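PDB 3WYD: LC-Est1C from Uncultured organism, which probably hydrolyses carboxylic ester bonds as an esterase of the alpha/beta hydrolase fold. Local coordinates for residues A[41-54]-A[67-78]. Sequence-based numbering, arbitrary orientation.
Sequences IALHGMGGDENSYF and ENRGYIVACPKG
C75 wedges its side chain among A42, E50, Y53 and F54: C75 CB lies 3.5 Å from E50 O, and C75 SG, set anti to the carbonyl carbon (chi1 -63°), reaches the CB atoms of A42 and Y53 and, at 3.8 Å, CE1 of F54. The sulfur meets both aromatic rings obliquely; a small, polarisable thiol suits this place between strand and helix. A42 is small enough for the Y53 ring to lie flat over its methyl, with A42 CB 3.8 Å above the ring plane.

Strands 41-43 and 72-76 are parallel neighbours in the central sheet of the alpha/beta hydrolase fold, joined by the right-handed crossover through helix 57-69. A42 N donates to A74 O at 3.0 Å (N-H...O 164°). On the face opposite A42 and C75, I41 CD1 meets A74 CB, while I41 CG2 and L43 CD2 pack on the P76 ring, under helix 88-103.

As a proline, P76 has no N-H to offer A42 O; a water donates instead to A42 O and P76 O and accepts from H44 N. H44, with a nitrogen for each neighbour, takes a weak, bent bond from G78 N at NE2; ND1 faces G45 O in the ring plane, doubtfully close. At the solvent-exposed end K77, extended to CE then bent, lays its aliphatic CG and CD along E50 OE1; K77 NZ, 4.2 Å from E50 OE1, is too far for a salt bridge, though the charges probably attract.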
ATOM      1  N   ILE A  41      -9.103  -7.302 -14.727  1.00 10.85           N
ATOM      2  CA  ILE A  41      -8.665  -6.073 -14.095  1.00 10.93           C
ATOM      3  C   ILE A  41      -7.378  -6.440 -13.341  1.00 11.23           C
ATOM      4  O   ILE A  41      -7.400  -7.378 -12.537  1.00 11.98           O
ATOM      5  CB  ILE A  41      -9.732  -5.573 -13.089  1.00 11.16           C
ATOM      6  CG1 ILE A  41     -11.090  -5.354 -13.796  1.00 13.75           C
ATOM      7  CG2 ILE A  41      -9.205  -4.336 -12.349  1.00 13.02           C
ATOM      8  CD1 ILE A  41     -11.031  -4.428 -15.027  1.00 16.02           C
ATOM      9  N   ALA A  42      -6.272  -5.746 -13.641  1.00 10.92           N
ATOM     10  CA  ALA A  42      -4.986  -6.026 -13.027  1.00 10.27           C
ATOM     11  C   ALA A  42      -4.569  -4.797 -12.231  1.00 12.08           C
ATOM     12  O   ALA A  42      -4.495  -3.692 -12.787  1.00 13.68           O
ATOM     13  CB  ALA A  42      -3.958  -6.323 -14.138  1.00 11.73           C
ATOM     14  N   LEU A  43      -4.362  -4.955 -10.920  1.00 11.44           N
ATOM     15  CA  LEU A  43      -4.068  -3.855  -9.984  1.00 11.86           C
ATOM     16  C   LEU A  43      -2.602  -3.849  -9.601  1.00 12.73           C
ATOM     17  O   LEU A  43      -2.077  -4.845  -9.105  1.00 12.96           O
ATOM     18  CB  LEU A  43      -4.903  -4.033  -8.703  1.00 11.59           C
ATOM     19  CG  LEU A  43      -6.416  -4.087  -8.909  1.00 12.29           C
ATOM     20  CD1 LEU A  43      -7.160  -4.275  -7.578  1.00 13.14           C
ATOM     21  CD2 LEU A  43      -7.002  -2.883  -9.708  1.00 12.91           C
ATOM     22  N   HIS A  44      -1.913  -2.743  -9.912  1.00 13.19           N
ATOM     23  CA  HIS A  44      -0.507  -2.545  -9.590  1.00 14.68           C
ATOM     24  C   HIS A  44      -0.164  -2.431  -8.117  1.00 14.41           C
ATOM     25  O   HIS A  44      -1.028  -2.221  -7.263  1.00 17.47           O
ATOM     26  CB  HIS A  44       0.048  -1.312 -10.360  1.00 14.91           C
ATOM     27  CG  HIS A  44      -0.505  -0.013  -9.898  1.00 17.51           C
ATOM     28  ND1 HIS A  44      -0.132   0.572  -8.704  1.00 17.55           N
ATOM     29  CD2 HIS A  44      -1.438   0.800 -10.443  1.00 20.37           C
ATOM     30  CE1 HIS A  44      -0.858   1.660  -8.510  1.00 23.96           C
ATOM     31  NE2 HIS A  44      -1.648   1.830  -9.555  1.00 23.75           N
ATOM     32  N   GLY A  45       1.135  -2.542  -7.854  1.00 17.41           N
ATOM     33  CA  GLY A  45       1.654  -2.350  -6.496  1.00 18.81           C
ATOM     34  C   GLY A  45       1.789  -0.902  -6.061  1.00 21.83           C
ATOM     35  O   GLY A  45       1.348   0.032  -6.741  1.00 21.79           O
ATOM     36  N   MET A  46       2.364  -0.714  -4.879  1.00 24.01           N
ATOM     37  CA  MET A  46       2.409   0.600  -4.272  1.00 26.29           C
ATOM     38  C   MET A  46       3.303   1.554  -5.073  1.00 26.81           C
ATOM     39  O   MET A  46       3.016   2.764  -5.156  1.00 28.66           O
ATOM     40  CB  MET A  46       2.930   0.464  -2.834  1.00 27.74           C
ATOM     41  CG  MET A  46       2.461   1.536  -1.916  1.00 32.04           C
ATOM     42  SD  MET A  46       3.149   1.235  -0.299  1.00 32.65           S
ATOM     43  CE  MET A  46       4.352  -0.028  -0.638  1.00 14.26           C
ATOM     44  N   GLY A  47       4.409   1.045  -5.619  1.00 22.88           N
ATOM     45  CA  GLY A  47       5.304   1.903  -6.442  1.00 26.78           C
ATOM     46  C   GLY A  47       4.828   2.191  -7.872  1.00 29.30           C
ATOM     47  O   GLY A  47       5.412   2.998  -8.600  1.00 30.02           O
ATOM     48  N   GLY A  48       3.764   1.517  -8.292  1.00 26.52           N
ATOM     49  CA  GLY A  48       3.484   1.411  -9.717  1.00 21.46           C
ATOM     50  C   GLY A  48       2.415   2.370 -10.188  1.00 23.19           C
ATOM     51  O   GLY A  48       2.029   3.298  -9.479  1.00 24.53           O
ATOM     52  N   ASP A  49       1.920   2.137 -11.400  1.00 20.00           N
ATOM     53  CA  ASP A  49       0.861   2.944 -11.978  1.00 22.31           C
ATOM     54  C   ASP A  49       0.175   2.121 -13.068  1.00 20.70           C
ATOM     55  O   ASP A  49       0.374   0.904 -13.153  1.00 18.88           O
ATOM     56  CB  ASP A  49       1.413   4.273 -12.541  1.00 23.32           C
ATOM     57  CG  ASP A  49       2.455   4.073 -13.642  1.00 25.66           C
ATOM     58  OD1 ASP A  49       2.603   2.972 -14.242  1.00 22.09           O
ATOM     59  OD2 ASP A  49       3.203   5.055 -13.893  1.00 33.84           O
ATOM     60  N   GLU A  50      -0.677   2.789 -13.841  1.00 19.78           N
ATOM     61  CA  GLU A  50      -1.470   2.142 -14.874  1.00 18.89           C
ATOM     62  C   GLU A  50      -0.598   1.515 -15.975  1.00 19.03           C
ATOM     63  O   GLU A  50      -1.071   0.644 -16.688  1.00 18.40           O
ATOM     64  CB  GLU A  50      -2.497   3.142 -15.466  1.00 22.13           C
ATOM     65  CG  GLU A  50      -1.881   4.271 -16.359  1.00 20.94           C
ATOM     66  CD  GLU A  50      -1.569   5.547 -15.586  1.00 29.34           C
ATOM     67  OE1 GLU A  50      -1.189   5.481 -14.395  1.00 24.88           O
ATOM     68  OE2 GLU A  50      -1.698   6.639 -16.182  1.00 30.14           O
ATOM     69  N   ASN A  51       0.693   1.876 -16.061  1.00 17.48           N
ATOM     70  CA  ASN A  51       1.605   1.216 -16.996  1.00 14.31           C
ATOM     71  C   ASN A  51       2.379  -0.003 -16.494  1.00 14.57           C
ATOM     72  O   ASN A  51       3.024  -0.671 -17.284  1.00 17.21           O
ATOM     73  CB  ASN A  51       2.649   2.189 -17.541  1.00 17.42           C
ATOM     74  CG  ASN A  51       2.052   3.480 -18.016  1.00 21.21           C
ATOM     75  OD1 ASN A  51       2.306   4.549 -17.441  1.00 29.84           O
ATOM     76  ND2 ASN A  51       1.158   3.383 -18.966  1.00 19.26           N
ATOM     77  N   SER A  52       2.287  -0.271 -15.193  1.00 15.97           N
ATOM     78  CA  SER A  52       3.142  -1.270 -14.584  1.00 17.67           C
ATOM     79  C   SER A  52       3.043  -2.643 -15.239  1.00 18.06           C
ATOM     80  O   SER A  52       4.058  -3.297 -15.408  1.00 19.63           O
ATOM     81  CB  SER A  52       2.825  -1.408 -13.095  1.00 17.02           C
ATOM     82  OG  SER A  52       3.272  -0.278 -12.387  1.00 19.16           O
ATOM     83  N   TYR A  53       1.821  -3.126 -15.522  1.00 16.38           N
ATOM     84  CA  TYR A  53       1.704  -4.473 -16.125  1.00 16.33           C
ATOM     85  C   TYR A  53       2.116  -4.496 -17.603  1.00 18.03           C
ATOM     86  O   TYR A  53       2.408  -5.546 -18.154  1.00 19.94           O
ATOM     87  CB  TYR A  53       0.325  -5.134 -15.914  1.00 16.13           C
ATOM     88  CG  TYR A  53       0.069  -5.701 -14.524  1.00 17.46           C
ATOM     89  CD1 TYR A  53      -0.387  -4.903 -13.497  1.00 16.34           C
ATOM     90  CD2 TYR A  53       0.225  -7.053 -14.281  1.00 21.48           C
ATOM     91  CE1 TYR A  53      -0.634  -5.423 -12.248  1.00 18.00           C
ATOM     92  CE2 TYR A  53      -0.044  -7.592 -13.009  1.00 25.52           C
ATOM     93  CZ  TYR A  53      -0.417  -6.743 -11.989  1.00 21.72           C
ATOM     94  OH  TYR A  53      -0.651  -7.265 -10.741  1.00 28.08           O
ATOM     95  N   PHE A  54       2.181  -3.328 -18.247  1.00 20.26           N
ATOM     96  CA  PHE A  54       2.715  -3.258 -19.603  1.00 22.41           C
ATOM     97  C   PHE A  54       4.226  -3.217 -19.660  1.00 24.62           C
ATOM     98  O   PHE A  54       4.817  -3.777 -20.574  1.00 28.42           O
ATOM     99  CB  PHE A  54       2.138  -2.044 -20.361  1.00 20.49           C
ATOM    100  CG  PHE A  54       0.661  -2.118 -20.584  1.00 24.44           C
ATOM    101  CD1 PHE A  54      -0.228  -1.751 -19.582  1.00 25.70           C
ATOM    102  CD2 PHE A  54       0.163  -2.599 -21.779  1.00 28.90           C
ATOM    103  CE1 PHE A  54      -1.589  -1.851 -19.776  1.00 26.87           C
ATOM    104  CE2 PHE A  54      -1.203  -2.690 -21.996  1.00 22.70           C
ATOM    105  CZ  PHE A  54      -2.086  -2.288 -21.001  1.00 22.59           C
ATOM    106  N   GLU A  67      -3.062 -11.724 -24.906  1.00 17.09           N
ATOM    107  CA  GLU A  67      -3.143 -11.862 -26.352  1.00 19.01           C
ATOM    108  C   GLU A  67      -3.304 -13.323 -26.734  1.00 18.78           C
ATOM    109  O   GLU A  67      -4.193 -13.660 -27.544  1.00 21.06           O
ATOM    110  CB  GLU A  67      -1.856 -11.289 -26.955  1.00 19.38           C
ATOM    111  CG  GLU A  67      -1.746 -11.500 -28.481  1.00 19.57           C
ATOM    112  CD  GLU A  67      -2.934 -10.963 -29.237  1.00 23.49           C
ATOM    113  OE1 GLU A  67      -3.411  -9.838 -28.940  1.00 21.12           O
ATOM    114  OE2 GLU A  67      -3.282 -11.611 -30.250  1.00 29.26           O
ATOM    115  N   ASN A  68      -2.512 -14.196 -26.120  1.00 20.92           N
ATOM    116  CA  ASN A  68      -2.566 -15.623 -26.472  1.00 21.30           C
ATOM    117  C   ASN A  68      -3.936 -16.222 -26.163  1.00 20.66           C
ATOM    118  O   ASN A  68      -4.458 -17.041 -26.925  1.00 23.93           O
ATOM    119  CB  ASN A  68      -1.454 -16.407 -25.782  1.00 21.74           C
ATOM    120  CG  ASN A  68      -0.091 -16.101 -26.367  1.00 28.15           C
ATOM    121  OD1 ASN A  68       0.013 -15.430 -27.404  1.00 28.80           O
ATOM    122  ND2 ASN A  68       0.955 -16.554 -25.691  1.00 26.97           N
ATOM    123  N   ARG A  69      -4.552 -15.783 -25.067  1.00 19.57           N
ATOM    124  CA  ARG A  69      -5.737 -16.462 -24.566  1.00 18.60           C
ATOM    125  C   ARG A  69      -7.017 -15.633 -24.818  1.00 17.89           C
ATOM    126  O   ARG A  69      -8.139 -16.142 -24.637  1.00 20.37           O
ATOM    127  CB  ARG A  69      -5.576 -16.756 -23.074  1.00 18.01           C
ATOM    128  CG  ARG A  69      -4.319 -17.497 -22.719  1.00 17.28           C
ATOM    129  CD  ARG A  69      -4.262 -17.676 -21.246  1.00 19.05           C
ATOM    130  NE  ARG A  69      -2.966 -18.175 -20.768  1.00 18.39           N
ATOM    131  CZ  ARG A  69      -2.829 -19.183 -19.915  1.00 16.94           C
ATOM    132  NH1 ARG A  69      -3.884 -19.918 -19.543  1.00 18.35           N
ATOM    133  NH2 ARG A  69      -1.627 -19.473 -19.441  1.00 18.39           N
ATOM    134  N   GLY A  70      -6.857 -14.402 -25.287  1.00 18.31           N
ATOM    135  CA  GLY A  70      -7.987 -13.572 -25.710  1.00 15.98           C
ATOM    136  C   GLY A  70      -8.722 -12.836 -24.604  1.00 16.66           C
ATOM    137  O   GLY A  70      -9.933 -12.789 -24.593  1.00 18.15           O
ATOM    138  N   TYR A  71      -7.966 -12.195 -23.727  1.00 16.38           N
ATOM    139  CA  TYR A  71      -8.556 -11.347 -22.693  1.00 13.97           C
ATOM    140  C   TYR A  71      -8.338  -9.890 -22.996  1.00 14.76           C
ATOM    141  O   TYR A  71      -7.202  -9.517 -23.335  1.00 16.63           O
ATOM    142  CB  TYR A  71      -7.845 -11.594 -21.341  1.00 15.00           C
ATOM    143  CG  TYR A  71      -8.166 -12.909 -20.682  1.00 13.77           C
ATOM    144  CD1 TYR A  71      -7.607 -14.121 -21.120  1.00 15.26           C
ATOM    145  CD2 TYR A  71      -9.137 -12.957 -19.682  1.00 14.12           C
ATOM    146  CE1 TYR A  71      -7.962 -15.333 -20.523  1.00 16.40           C
ATOM    147  CE2 TYR A  71      -9.499 -14.148 -19.093  1.00 14.47           C
ATOM    148  CZ  TYR A  71      -8.920 -15.328 -19.482  1.00 14.64           C
ATOM    149  OH  TYR A  71      -9.228 -16.510 -18.865  1.00 16.39           O
ATOM    150  N   ILE A  72      -9.355  -9.054 -22.796  1.00 14.45           N
ATOM    151  CA  ILE A  72      -9.164  -7.617 -22.666  1.00 13.24           C
ATOM    152  C   ILE A  72      -8.644  -7.380 -21.245  1.00 13.38           C
ATOM    153  O   ILE A  72      -9.073  -8.102 -20.334  1.00 13.19           O
ATOM    154  CB  ILE A  72     -10.485  -6.849 -22.871  1.00 14.70           C
ATOM    155  CG1 ILE A  72     -10.877  -6.990 -24.345  1.00 15.87           C
ATOM    156  CG2 ILE A  72     -10.348  -5.415 -22.513  1.00 16.03           C
ATOM    157  CD1 ILE A  72     -12.252  -6.446 -24.667  1.00 15.58           C
ATOM    158  N   VAL A  73      -7.598  -6.557 -21.085  1.00 15.16           N
ATOM    159  CA  VAL A  73      -7.045  -6.248 -19.740  1.00 13.78           C
ATOM    160  C   VAL A  73      -7.213  -4.760 -19.483  1.00 15.60           C
ATOM    161  O   VAL A  73      -6.872  -3.934 -20.340  1.00 15.41           O
ATOM    162  CB  VAL A  73      -5.535  -6.588 -19.648  1.00 13.17           C
ATOM    163  CG1 VAL A  73      -5.013  -6.320 -18.211  1.00 12.93           C
ATOM    164  CG2 VAL A  73      -5.275  -8.047 -20.062  1.00 15.44           C
ATOM    165  N   ALA A  74      -7.725  -4.388 -18.316  1.00 11.89           N
ATOM    166  CA  ALA A  74      -7.698  -3.000 -17.877  1.00 11.71           C
ATOM    167  C   ALA A  74      -6.856  -2.842 -16.640  1.00 12.62           C
ATOM    168  O   ALA A  74      -7.003  -3.605 -15.666  1.00 11.82           O
ATOM    169  CB  ALA A  74      -9.147  -2.457 -17.613  1.00 15.28           C
ATOM    170  N   CYS A  75      -6.008  -1.831 -16.648  1.00 13.85           N
ATOM    171  CA  CYS A  75      -5.088  -1.566 -15.522  1.00 14.07           C
ATOM    172  C   CYS A  75      -5.365  -0.191 -14.966  1.00 14.39           C
ATOM    173  O   CYS A  75      -4.911   0.825 -15.550  1.00 15.09           O
ATOM    174  CB  CYS A  75      -3.659  -1.617 -16.063  1.00 13.39           C
ATOM    175  SG  CYS A  75      -3.235  -3.248 -16.698  1.00 18.59           S
ATOM    176  N   PRO A  76      -6.223  -0.087 -13.939  1.00 14.92           N
ATOM    177  CA  PRO A  76      -6.501   1.220 -13.326  1.00 15.37           C
ATOM    178  C   PRO A  76      -5.268   1.850 -12.640  1.00 18.47           C
ATOM    179  O   PRO A  76      -4.335   1.162 -12.196  1.00 19.50           O
ATOM    180  CB  PRO A  76      -7.535   0.913 -12.248  1.00 18.15           C
ATOM    181  CG  PRO A  76      -8.020  -0.442 -12.518  1.00 17.83           C
ATOM    182  CD  PRO A  76      -6.988  -1.186 -13.323  1.00 15.75           C
ATOM    183  N   LYS A  77      -5.280   3.170 -12.537  1.00 20.95           N
ATOM    184  CA  LYS A  77      -4.294   3.846 -11.719  1.00 23.17           C
ATOM    185  C   LYS A  77      -4.665   3.763 -10.249  1.00 26.86           C
ATOM    186  O   LYS A  77      -5.803   4.018  -9.878  1.00 30.25           O
ATOM    187  CB  LYS A  77      -4.133   5.298 -12.137  1.00 23.18           C
ATOM    188  CG  LYS A  77      -3.028   6.003 -11.346  1.00 25.49           C
ATOM    189  CD  LYS A  77      -2.803   7.441 -11.793  1.00 33.17           C
ATOM    190  CE  LYS A  77      -1.852   8.155 -10.838  1.00 37.60           C
ATOM    191  NZ  LYS A  77      -0.454   7.626 -10.867  1.00 39.01           N
ATOM    192  N   GLY A  78      -3.692   3.412  -9.422  1.00 28.46           N
ATOM    193  CA  GLY A  78      -3.962   2.957  -8.070  1.00 33.73           C
ATOM    194  C   GLY A  78      -3.726   4.039  -7.040  1.00 35.14           C
ATOM    195  O   GLY A  78      -3.773   3.756  -5.837  1.00 38.55           O
TER
HETATM  196  O   HOH W   1      -3.163  -1.343 -12.377  1.00 15.79           O
HETATM  197  O   HOH W   2      -4.495  -0.468  -9.952  1.00 31.43           O